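Local coordinates for functional macrophage inflammatory protein 1-alpha homolog (Human herpesvirus 8, PDB 1ZXT) that probably acts as a viral CC chemokine, binding CCR-type chemokine receptors of host cells as a mimic of the host's own chemotactic signals, at residues 19-22 / 23-26. Residues are numbered along the deposited sequence; the frame is centred on the assembly and turned at random.
Sequences PPPV and QILK
Ile24 folds back over the carbonyl group of Pro21, three residues earlier, and backbone and side chain both take part in the return. Its amide nitrogen donates a nearly straight hydrogen bond to Pro21 O (N to O 3.0 Å, 166° at the hydrogen), coming from well above the carbonyl plane. With chi1 at 75°, CG1 of Ile24 is tucked between its own backbone nitrogen and carbonyl carbon, which brings it to 3.2 Å from that same Pro21 O. The two branches of the isoleucine lie together over one face of the proline ring, CG1 and CG2 of Ile24 each 4.1 Å from Pro21 CG. One residue further on the backbone pattern repeats: Leu25 N bonds to Val22 O, again from above the carbonyl plane and slightly more bent.

Two such i to i+3 bonds in succession mark a single turn of 3-10 helix, the element that in the chemokine fold links the N-terminal loop to the first strand of the three-stranded antiparallel sheet. Strand 25-30 starts directly from it, with Ile24 and Lys26 already in backbone hydrogen bonds to Lys45 and Leu43.

A water secures this junction, donating to both Val22 O and Leu25 O, so Val22 O accepts from a backbone amide and a water at once. Leu25 points inward and meets Pro20 at about a right angle. Its CD1 lies 4.0 Å from Pro20 CG, while CD2 reaches both that ring carbon and Val22 CA, the latter at 3.9 Å. Beyond these neighbours, Leu25 and Val22 pack on Leu62 of helix 57-64, and Pro20 bridges Trp58 of the helix and Leu42 of the sheet.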
ATOM      1  N   PRO A  19     -10.502   4.795   5.443  1.00 29.18           N
ATOM      2  CA  PRO A  19     -10.539   3.427   4.955  1.00 28.62           C
ATOM      3  C   PRO A  19     -11.371   3.224   3.712  1.00 28.47           C
ATOM      4  O   PRO A  19     -12.527   3.685   3.660  1.00 27.93           O
ATOM      5  CB  PRO A  19     -11.135   2.659   6.123  1.00 28.25           C
ATOM      6  CG  PRO A  19     -10.855   3.458   7.307  1.00 28.73           C
ATOM      7  CD  PRO A  19     -10.829   4.871   6.885  1.00 29.41           C
ATOM      8  N   PRO A  20     -10.798   2.549   2.711  1.00 28.04           N
ATOM      9  CA  PRO A  20     -11.565   2.114   1.535  1.00 27.22           C
ATOM     10  C   PRO A  20     -12.508   0.966   1.852  1.00 26.47           C
ATOM     11  O   PRO A  20     -12.284   0.260   2.859  1.00 26.72           O
ATOM     12  CB  PRO A  20     -10.463   1.640   0.513  1.00 27.71           C
ATOM     13  CG  PRO A  20      -9.285   1.326   1.343  1.00 28.58           C
ATOM     14  CD  PRO A  20      -9.339   2.272   2.563  1.00 27.35           C
ATOM     15  N   PRO A  21     -13.480   0.699   0.966  1.00 25.68           N
ATOM     16  CA  PRO A  21     -14.282  -0.477   1.075  1.00 27.06           C
ATOM     17  C   PRO A  21     -13.479  -1.773   0.859  1.00 28.91           C
ATOM     18  O   PRO A  21     -12.880  -1.984  -0.193  1.00 30.07           O
ATOM     19  CB  PRO A  21     -15.250  -0.337  -0.097  1.00 24.46           C
ATOM     20  CG  PRO A  21     -14.918   0.860  -0.853  1.00 28.01           C
ATOM     21  CD  PRO A  21     -13.856   1.479  -0.206  1.00 24.44           C
ATOM     22  N   VAL A  22     -13.542  -2.649   1.831  1.00 29.09           N
ATOM     23  CA  VAL A  22     -12.823  -3.888   1.799  1.00 29.60           C
ATOM     24  C   VAL A  22     -13.193  -4.673   0.527  1.00 28.39           C
ATOM     25  O   VAL A  22     -12.352  -5.333  -0.033  1.00 26.07           O
ATOM     26  CB  VAL A  22     -13.176  -4.781   3.012  1.00 32.70           C
ATOM     27  CG1 VAL A  22     -12.201  -5.951   3.074  1.00 36.33           C
ATOM     28  CG2 VAL A  22     -13.194  -3.975   4.360  1.00 35.47           C
ATOM     29  N   GLN A  23     -14.457  -4.588   0.081  1.00 28.53           N
ATOM     30  CA  GLN A  23     -14.904  -5.421  -1.030  1.00 29.72           C
ATOM     31  C   GLN A  23     -14.114  -5.128  -2.309  1.00 29.65           C
ATOM     32  O   GLN A  23     -14.075  -5.943  -3.180  1.00 31.63           O
ATOM     33  CB  GLN A  23     -16.452  -5.402  -1.220  1.00 31.80           C
ATOM     34  CG  GLN A  23     -17.044  -4.196  -1.948  1.00 31.44           C
ATOM     35  CD  GLN A  23     -18.583  -4.318  -2.095  1.00 41.32           C
ATOM     36  OE1 GLN A  23     -19.315  -4.134  -1.120  1.00 34.08           O
ATOM     37  NE2 GLN A  23     -19.075  -4.702  -3.279  1.00 26.23           N
ATOM     38  N   ILE A  24     -13.460  -3.980  -2.406  1.00 28.97           N
ATOM     39  CA  ILE A  24     -12.798  -3.651  -3.662  1.00 29.89           C
ATOM     40  C   ILE A  24     -11.324  -4.023  -3.603  1.00 29.85           C
ATOM     41  O   ILE A  24     -10.608  -3.918  -4.593  1.00 31.49           O
ATOM     42  CB  ILE A  24     -13.035  -2.143  -4.057  1.00 29.84           C
ATOM     43  CG1 ILE A  24     -12.210  -1.155  -3.247  1.00 30.36           C
ATOM     44  CG2 ILE A  24     -14.472  -1.769  -3.907  1.00 30.94           C
ATOM     45  CD1 ILE A  24     -12.111   0.153  -3.883  1.00 34.59           C
ATOM     46  N   LEU A  25     -10.837  -4.359  -2.398  1.00 28.92           N
ATOM     47  CA  LEU A  25      -9.404  -4.626  -2.191  1.00 29.36           C
ATOM     48  C   LEU A  25      -9.034  -6.075  -2.577  1.00 27.17           C
ATOM     49  O   LEU A  25      -9.729  -7.045  -2.292  1.00 27.95           O
ATOM     50  CB  LEU A  25      -9.061  -4.334  -0.723  1.00 28.70           C
ATOM     51  CG  LEU A  25      -8.624  -2.949  -0.252  1.00 32.74           C
ATOM     52  CD1 LEU A  25      -8.810  -1.794  -1.186  1.00 32.61           C
ATOM     53  CD2 LEU A  25      -9.128  -2.726   1.176  1.00 26.69           C
ATOM     54  N   LYS A  26      -7.937  -6.155  -3.324  1.00 27.95           N
ATOM     55  CA  LYS A  26      -7.328  -7.364  -3.864  1.00 27.64           C
ATOM     56  C   LYS A  26      -6.128  -7.913  -3.060  1.00 24.69           C
ATOM     57  O   LYS A  26      -6.120  -9.115  -2.729  1.00 27.37           O
ATOM     58  CB  LYS A  26      -6.808  -7.054  -5.295  1.00 30.28           C
ATOM     59  CG  LYS A  26      -6.860  -8.172  -6.360  1.00 30.91           C
ATOM     60  CD  LYS A  26      -6.137  -7.670  -7.640  1.00 35.23           C
ATOM     61  CE  LYS A  26      -6.277  -8.613  -8.797  1.00 37.65           C
ATOM     62  NZ  LYS A  26      -5.877 -10.013  -8.504  1.00 45.47           N
TER
HETATM   63  O   HOH W   1     -11.497  -7.735  -0.478  1.00 39.76           O